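Local structure of 11S globulin subunit beta (Cucurbita maxima, 2E9Q) at residues I98-P101 and G102-E105; S211-D215 and E216-E220; L314-L317 and R318-R321; L422-L425 and S426-R430. The protein serves as a seed storage protein, a nutrient reservoir of the 11S globulin family that assembles as a hexamer of subunits each cut into an acidic and a basic chain. All coordinates share one frame; numbering follows the deposited sequence.

Interaction 1 (I98-P101 and G102-E105); sequences IAIP and GCAE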
# COMPACT_ATOMS: atom_id res chain seq x y z
N ILE A 98 7.64 -24.66 11.54
CA ILE A 98 7.02 -23.36 11.35
C ILE A 98 5.52 -23.43 11.58
O ILE A 98 4.76 -23.89 10.73
CB ILE A 98 7.33 -22.79 9.94
CG1 ILE A 98 6.60 -21.47 9.74
CG2 ILE A 98 6.98 -23.80 8.87
CD1 ILE A 98 7.01 -20.72 8.48
N ALA A 99 5.12 -22.94 12.75
CA ALA A 99 3.73 -22.93 13.20
C ALA A 99 2.63 -22.41 12.27
O ALA A 99 1.71 -23.15 11.93
CB ALA A 99 3.65 -22.20 14.54
N ILE A 100 2.72 -21.14 11.88
CA ILE A 100 1.71 -20.46 11.06
C ILE A 100 0.33 -20.52 11.73
O ILE A 100 -0.36 -21.54 11.70
CB ILE A 100 1.66 -21.00 9.57
CG1 ILE A 100 0.24 -20.86 9.01
CG2 ILE A 100 2.17 -22.42 9.48
CD1 ILE A 100 -0.25 -19.44 8.92
N PRO A 101 -0.07 -19.40 12.35
CA PRO A 101 -1.32 -19.15 13.09
C PRO A 101 -2.61 -19.71 12.50
O PRO A 101 -2.81 -19.74 11.29
CB PRO A 101 -1.35 -17.63 13.22
CG PRO A 101 -0.54 -17.16 12.04
CD PRO A 101 0.61 -18.12 12.09
N GLY A 102 -3.49 -20.13 13.40
CA GLY A 102 -4.77 -20.69 13.00
C GLY A 102 -4.59 -22.13 12.60
O GLY A 102 -5.52 -22.94 12.72
N CYS A 103 -3.40 -22.47 12.12
CA CYS A 103 -3.11 -23.83 11.68
C CYS A 103 -2.51 -24.71 12.76
O CYS A 103 -1.44 -25.28 12.58
CB CYS A 103 -2.17 -23.80 10.49
SG CYS A 103 -2.80 -22.83 9.09
N ALA A 104 -3.20 -24.82 13.90
CA ALA A 104 -2.72 -25.67 14.97
C ALA A 104 -2.61 -27.08 14.39
O ALA A 104 -3.58 -27.85 14.40
CB ALA A 104 -3.71 -25.64 16.15
N GLU A 105 -1.43 -27.38 13.86
CA GLU A 105 -1.14 -28.68 13.25
C GLU A 105 -0.63 -29.65 14.31
O GLU A 105 0.55 -29.64 14.67
CB GLU A 105 -0.08 -28.50 12.16
CG GLU A 105 1.11 -27.65 12.61
CD GLU A 105 2.22 -27.56 11.58
OE1 GLU A 105 2.78 -28.61 11.23
OE2 GLU A 105 2.53 -26.44 11.12
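Ile100 and Cys103 meet across a type II beta turn in the loop between strands 93-98 and 107-109 of the N-terminal cupin domain, a local contact that doubles the chain back on itself. Pro101 and Gly102 fill the central positions, and the positive phi of Gly102 (81°) is what a type II turn asks of its third residue. The closing bond, Cys103 N to Ile100 O, measures 3.2 Å with an N-H...O angle of 141°, although the amide is crowded in the model and its place is less certain. Beside it, CB of Cys103 comes to 3.1 Å from O of Ile100. The sulfur lies anti to its carbonyl carbon (chi1 -57°), which brings it alongside the Ile100 side chain, and it is disulfide-bonded to Cys282 of the same chain, the bridge that links the acidic and basic chains after processing. At the mouth of the turn the Glu105 carboxylate faces the Ile98 and Ala99 carbonyls, acceptors all; its charge is instead met by Arg129 through OE2, while OE1 takes Lys127 N. Met419 of the second subunit packs on Ala99 and Glu105. At the turn itself, the apolar touch is Ile100 CG1 against Cys103 SG, 3.6 Å.

Interaction 2 (S211-D215 and E216-E220); sequences SGFAD and EFLEE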
# COMPACT_ATOMS: atom_id res chain seq x y z
N SER A 211 12.33 -12.55 28.89
CA SER A 211 13.17 -11.84 29.85
C SER A 211 12.68 -10.44 30.17
O SER A 211 13.17 -9.81 31.10
CB SER A 211 14.64 -11.80 29.39
OG SER A 211 14.81 -11.11 28.18
N GLY A 212 11.70 -9.96 29.42
CA GLY A 212 11.16 -8.63 29.68
C GLY A 212 9.96 -8.62 30.62
O GLY A 212 9.51 -7.55 31.03
N PHE A 213 9.44 -9.79 30.97
CA PHE A 213 8.27 -9.87 31.87
C PHE A 213 8.65 -10.20 33.32
O PHE A 213 9.66 -10.86 33.59
CB PHE A 213 7.28 -10.95 31.39
CG PHE A 213 6.50 -10.56 30.16
CD1 PHE A 213 5.51 -9.58 30.23
CD2 PHE A 213 6.75 -11.16 28.94
CE1 PHE A 213 4.79 -9.21 29.10
CE2 PHE A 213 6.03 -10.80 27.80
CZ PHE A 213 5.05 -9.82 27.89
N ALA A 214 7.81 -9.74 34.25
CA ALA A 214 7.99 -9.97 35.68
C ALA A 214 7.85 -11.46 35.99
O ALA A 214 6.98 -12.13 35.41
CB ALA A 214 6.95 -9.17 36.46
N ASP A 215 8.68 -11.96 36.90
CA ASP A 215 8.65 -13.38 37.27
C ASP A 215 7.25 -13.91 37.57
O ASP A 215 6.87 -14.99 37.10
CB ASP A 215 9.54 -13.64 38.50
CG ASP A 215 11.00 -13.29 38.26
OD1 ASP A 215 11.54 -13.65 37.19
OD2 ASP A 215 11.61 -12.68 39.15
N GLU A 216 6.48 -13.16 38.35
CA GLU A 216 5.12 -13.56 38.71
C GLU A 216 4.28 -13.88 37.48
O GLU A 216 3.82 -15.01 37.31
CB GLU A 216 4.45 -12.44 39.52
CG GLU A 216 2.91 -12.46 39.52
CD GLU A 216 2.30 -13.49 40.46
OE1 GLU A 216 2.50 -14.71 40.25
OE2 GLU A 216 1.61 -13.08 41.42
N PHE A 217 4.08 -12.88 36.63
CA PHE A 217 3.29 -13.06 35.43
C PHE A 217 3.59 -14.36 34.72
O PHE A 217 2.68 -15.11 34.39
CB PHE A 217 3.51 -11.89 34.47
CG PHE A 217 2.73 -10.66 34.83
CD1 PHE A 217 2.11 -10.54 36.07
CD2 PHE A 217 2.61 -9.61 33.92
CE1 PHE A 217 1.39 -9.40 36.40
CE2 PHE A 217 1.88 -8.47 34.23
CZ PHE A 217 1.27 -8.37 35.48
N LEU A 218 4.87 -14.64 34.51
CA LEU A 218 5.23 -15.87 33.82
C LEU A 218 4.93 -17.13 34.63
O LEU A 218 4.71 -18.20 34.06
CB LEU A 218 6.70 -15.83 33.41
CG LEU A 218 7.03 -14.70 32.43
CD1 LEU A 218 8.48 -14.81 31.98
CD2 LEU A 218 6.10 -14.77 31.22
N GLU A 219 4.92 -17.00 35.96
CA GLU A 219 4.62 -18.14 36.82
C GLU A 219 3.15 -18.49 36.65
O GLU A 219 2.79 -19.66 36.46
CB GLU A 219 4.90 -17.80 38.28
CG GLU A 219 6.37 -17.69 38.62
CD GLU A 219 6.61 -17.07 39.98
OE1 GLU A 219 7.78 -17.03 40.42
OE2 GLU A 219 5.64 -16.61 40.62
N GLU A 220 2.31 -17.47 36.70
CA GLU A 220 0.88 -17.66 36.53
C GLU A 220 0.58 -18.09 35.09
O GLU A 220 -0.09 -19.09 34.86
CB GLU A 220 0.15 -16.36 36.84
CG GLU A 220 -1.35 -16.50 36.82
CD GLU A 220 -2.05 -15.18 37.02
OE1 GLU A 220 -1.66 -14.45 37.95
OE2 GLU A 220 -2.99 -14.89 36.26
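Phe213 and Leu218 pack against each other at the N-terminus of helix 215-222, where Ala214 holds the N-cap position and the loop enters the first helical turn. The tight part is apolar. CB of Phe213 sits 3.9 Å from CG of Leu218, with both leucine methyls close by, and CD2 approaches the Phe213 ring obliquely. Leu218 CG stands anti to its carbonyl carbon (chi1 -62°), which carries the branch back over the incoming loop. Leu232 of helix 226-233 also touches Leu218, while Gln357 and Ile386 of the second subunit pack on Phe213 and Phe217 respectively, and Phe213, Phe217 and Leu218 are all buried. The backbone bonds differ: Leu218 N to Ala214 O is straight at 168° but long and weak at 3.4 Å, whereas Glu219 N to Asp215 O is shorter at 3.0 Å and in the carbonyl plane, but bent at 138°. The looser side carries acids: Asp215 is exposed and Glu219 partly so, although Val229 of helix 226-233 touches both. Their carboxylates stay apart, 5.9 Å from OD2 of Asp215 to OE1 of Glu219, like charges without contact. Asp215 OD1 instead forms a salt bridge with Lys233, whose NZ also bonds to Phe213 O. The extended Glu219 side chain runs past the Asp215 carbonyl, its CG 3.1 Å from O of Asp215.

Interaction 3 (L314-L317 and R318-R321); sequences LPIL and RQVR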
# COMPACT_ATOMS: atom_id res chain seq x y z
N LEU A 314 4.35 -21.53 -6.44
CA LEU A 314 4.27 -21.68 -5.00
C LEU A 314 3.27 -20.64 -4.53
O LEU A 314 3.63 -19.50 -4.21
CB LEU A 314 5.65 -21.46 -4.37
CG LEU A 314 5.77 -21.64 -2.85
CD1 LEU A 314 5.51 -23.10 -2.46
CD2 LEU A 314 7.16 -21.22 -2.40
N PRO A 315 1.98 -21.03 -4.49
CA PRO A 315 0.82 -20.22 -4.08
C PRO A 315 1.04 -19.29 -2.89
O PRO A 315 0.54 -18.18 -2.86
CB PRO A 315 -0.24 -21.27 -3.78
CG PRO A 315 0.06 -22.32 -4.79
CD PRO A 315 1.57 -22.42 -4.73
N ILE A 316 1.77 -19.77 -1.89
CA ILE A 316 2.00 -18.96 -0.71
C ILE A 316 2.72 -17.62 -1.01
O ILE A 316 2.58 -16.66 -0.26
CB ILE A 316 2.77 -19.78 0.36
CG1 ILE A 316 2.80 -19.02 1.68
CG2 ILE A 316 4.16 -20.08 -0.11
CD1 ILE A 316 1.44 -18.64 2.19
N LEU A 317 3.45 -17.54 -2.11
CA LEU A 317 4.16 -16.31 -2.45
C LEU A 317 3.21 -15.14 -2.67
O LEU A 317 3.57 -13.98 -2.46
CB LEU A 317 5.03 -16.56 -3.68
CG LEU A 317 6.10 -17.61 -3.39
CD1 LEU A 317 7.00 -17.80 -4.58
CD2 LEU A 317 6.91 -17.17 -2.16
N ARG A 318 1.99 -15.45 -3.09
CA ARG A 318 0.97 -14.44 -3.32
C ARG A 318 0.73 -13.70 -2.00
O ARG A 318 0.48 -12.50 -2.00
CB ARG A 318 -0.32 -15.13 -3.78
CG ARG A 318 -1.42 -14.20 -4.29
CD ARG A 318 -2.75 -14.98 -4.39
NE ARG A 318 -3.86 -14.18 -4.91
CZ ARG A 318 -5.14 -14.55 -4.87
NH1 ARG A 318 -5.49 -15.72 -4.33
NH2 ARG A 318 -6.08 -13.77 -5.38
N GLN A 319 0.83 -14.40 -0.88
CA GLN A 319 0.61 -13.78 0.41
C GLN A 319 1.80 -12.99 0.94
O GLN A 319 1.61 -11.96 1.58
CB GLN A 319 0.19 -14.81 1.46
CG GLN A 319 -0.26 -14.18 2.78
CD GLN A 319 0.81 -14.22 3.88
OE1 GLN A 319 0.74 -13.48 4.87
NE2 GLN A 319 1.79 -15.10 3.71
N VAL A 320 3.03 -13.45 0.70
CA VAL A 320 4.18 -12.69 1.19
C VAL A 320 4.59 -11.61 0.19
O VAL A 320 5.26 -10.65 0.55
CB VAL A 320 5.41 -13.60 1.50
CG1 VAL A 320 5.10 -14.48 2.68
CG2 VAL A 320 5.78 -14.43 0.31
N ARG A 321 4.15 -11.76 -1.06
CA ARG A 321 4.47 -10.81 -2.12
C ARG A 321 5.96 -10.76 -2.40
O ARG A 321 6.55 -9.69 -2.54
CB ARG A 321 3.96 -9.41 -1.76
CG ARG A 321 2.51 -9.38 -1.30
CD ARG A 321 1.92 -7.99 -1.39
NE ARG A 321 0.72 -7.84 -0.57
CZ ARG A 321 -0.30 -8.70 -0.56
NH1 ARG A 321 -0.28 -9.77 -1.33
NH2 ARG A 321 -1.35 -8.47 0.22
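A type I beta turn, Leu314 to Leu317, runs into the short helix 317-320 of the C-terminal cupin domain, and overlapping backbone bonds join the two. Arg318 N donates to Pro315 O at 3.1 Å, and Gln319 N to Ile316 O at 2.9 Å. Both are i to i+3 bonds in which the donor stands well above the carbonyl plane, by 48° and 55°, the geometry of a tight 3-10-like winding. The Ile316 oxygen also receives a weak bond from Val320 N, 3.4 Å. Arg321 N reaches Leu317 O at 2.7 Å, and Arg321 then leaves the helix with positive phi. Side chains meet on two flanks of the helix. Ile316 and Gln319 lie side by side and point the same way, CD1 of Ile316 coming 3.9 Å from NE2 of Gln319; the bend at Gln319 chi2 (-101°) turns its amide that way. On the buried flank, Leu317 CD2 meets Val320 CG2 at 3.9 Å, the two side chains set at a slant. There Val138 of strand 135-139, in the N-terminal domain, touches Leu314, Leu317 and Val320, while Val320 O accepts from Asn165 ND2, so the helix before strand 323-329 packs at the junction of the two cupin domains.

Interaction 4 (L422-L425 and S426-R430); sequences LGVL and SNMYR
Val424 and Met428 touch one helical turn apart, CG1 of Val424 lying 3.5 Å from SD of Met428. The neighbouring pair repeats the spacing more loosely, CD2 of Leu425 standing 4.0 Å from CE1 of the Tyr429 ring. Beneath these side chains runs the i to i+4 ladder: Met428 N to Val424 O, and Tyr429 N to Leu425 O, the latter nearly straight at 176°. Leu422 O is gripped twice, by Ser426 N at 2.9 Å almost along the C=O axis, and by Ser426 OG at 3.2 Å from above the carbonyl plane. Rotation about chi1 (-73°) leaves that hydroxyl beside its own backbone N and folded back on the preceding turn. Asn427 ND2 likewise approaches Gly423 O, though crowding makes both positions less sure; its OD1 accepts from Asp246 N of the third subunit. Farther out, Tyr429 OH bonds to Leu179 O of that subunit, whose Pro78 packs on Met428. Within the chain, Met417 of helix 416-419 meets Leu425, Met428 and Tyr429, and helix 433-441 lies against Leu422 and Ser426. A serine hydroxyl bonding back to the carbonyl four residues earlier is familiar in alpha-helices; here the helix belongs to the helical extension of a cupin domain, at a trimer interface.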
# COMPACT_ATOMS: atom_id res chain seq x y z
N LEU A 422 10.46 -2.29 -38.31
CA LEU A 422 11.75 -1.88 -38.84
C LEU A 422 11.76 -0.38 -39.09
O LEU A 422 12.76 0.28 -38.88
CB LEU A 422 12.06 -2.62 -40.15
CG LEU A 422 12.54 -4.07 -40.03
CD1 LEU A 422 12.82 -4.61 -41.42
CD2 LEU A 422 13.81 -4.13 -39.19
N GLY A 423 10.62 0.16 -39.54
CA GLY A 423 10.53 1.59 -39.80
C GLY A 423 10.81 2.41 -38.55
O GLY A 423 11.38 3.51 -38.63
N VAL A 424 10.41 1.89 -37.39
CA VAL A 424 10.61 2.57 -36.12
C VAL A 424 12.08 2.49 -35.70
O VAL A 424 12.67 3.48 -35.27
CB VAL A 424 9.71 1.94 -35.01
CG1 VAL A 424 9.88 2.69 -33.71
CG2 VAL A 424 8.26 1.99 -35.46
N LEU A 425 12.67 1.32 -35.83
CA LEU A 425 14.07 1.13 -35.47
C LEU A 425 14.96 2.04 -36.31
O LEU A 425 15.91 2.64 -35.80
CB LEU A 425 14.48 -0.32 -35.70
CG LEU A 425 13.85 -1.34 -34.76
CD1 LEU A 425 13.91 -2.73 -35.37
CD2 LEU A 425 14.58 -1.30 -33.42
N SER A 426 14.66 2.13 -37.61
CA SER A 426 15.45 2.96 -38.52
C SER A 426 15.53 4.40 -38.05
O SER A 426 16.62 4.92 -37.80
CB SER A 426 14.84 2.93 -39.92
OG SER A 426 15.09 1.69 -40.54
N ASN A 427 14.38 5.03 -37.94
CA ASN A 427 14.30 6.40 -37.50
C ASN A 427 14.87 6.56 -36.10
O ASN A 427 15.47 7.59 -35.78
CB ASN A 427 12.85 6.88 -37.56
CG ASN A 427 12.38 7.11 -38.98
OD1 ASN A 427 12.76 8.09 -39.62
ND2 ASN A 427 11.57 6.19 -39.50
N MET A 428 14.71 5.54 -35.27
CA MET A 428 15.21 5.55 -33.89
C MET A 428 16.72 5.64 -33.82
O MET A 428 17.27 6.54 -33.18
CB MET A 428 14.78 4.27 -33.15
CG MET A 428 13.41 4.31 -32.50
SD MET A 428 12.86 2.67 -31.90
CE MET A 428 14.13 2.28 -30.65
N TYR A 429 17.39 4.69 -34.45
CA TYR A 429 18.84 4.61 -34.44
C TYR A 429 19.57 5.23 -35.63
O TYR A 429 20.76 5.01 -35.80
CB TYR A 429 19.26 3.16 -34.28
CG TYR A 429 18.78 2.57 -32.98
CD1 TYR A 429 17.91 1.48 -32.95
CD2 TYR A 429 19.16 3.14 -31.77
CE1 TYR A 429 17.43 0.97 -31.76
CE2 TYR A 429 18.68 2.64 -30.56
CZ TYR A 429 17.81 1.56 -30.56
OH TYR A 429 17.33 1.09 -29.37
N ARG A 430 18.85 6.00 -36.44
CA ARG A 430 19.44 6.65 -37.61
C ARG A 430 20.20 5.65 -38.47
O ARG A 430 21.31 5.93 -38.92
CB ARG A 430 20.40 7.76 -37.16
CG ARG A 430 19.75 8.88 -36.35
CD ARG A 430 20.82 9.81 -35.79
NE ARG A 430 21.76 9.08 -34.93
CZ ARG A 430 22.91 9.58 -34.50
NH1 ARG A 430 23.28 10.80 -34.83
NH2 ARG A 430 23.69 8.84 -33.72

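Overall arrangement
The four contacts come in series along the chain, interactions 1 and 2 in the N-terminal cupin half, 3 and 4 in the C-terminal half. Interaction 3 lies nearest the chain's centre, about 14 Å away, and approaches interaction 1 to about 7 Å between nearest atoms without touching it. Interactions 2 and 4, both on helices peripheral to the sheets, lie on opposite sides of the chain's centre, their own centres 74 Å apart. Interactions 1 and 2 touch the second subunit and interaction 4 the third, whereas no other chain of the assembly touches interaction 3. Each end of the subunit thus meets a different neighbour, as a closed three-subunit ring requires, while interaction 3 lies where the two domains pack together.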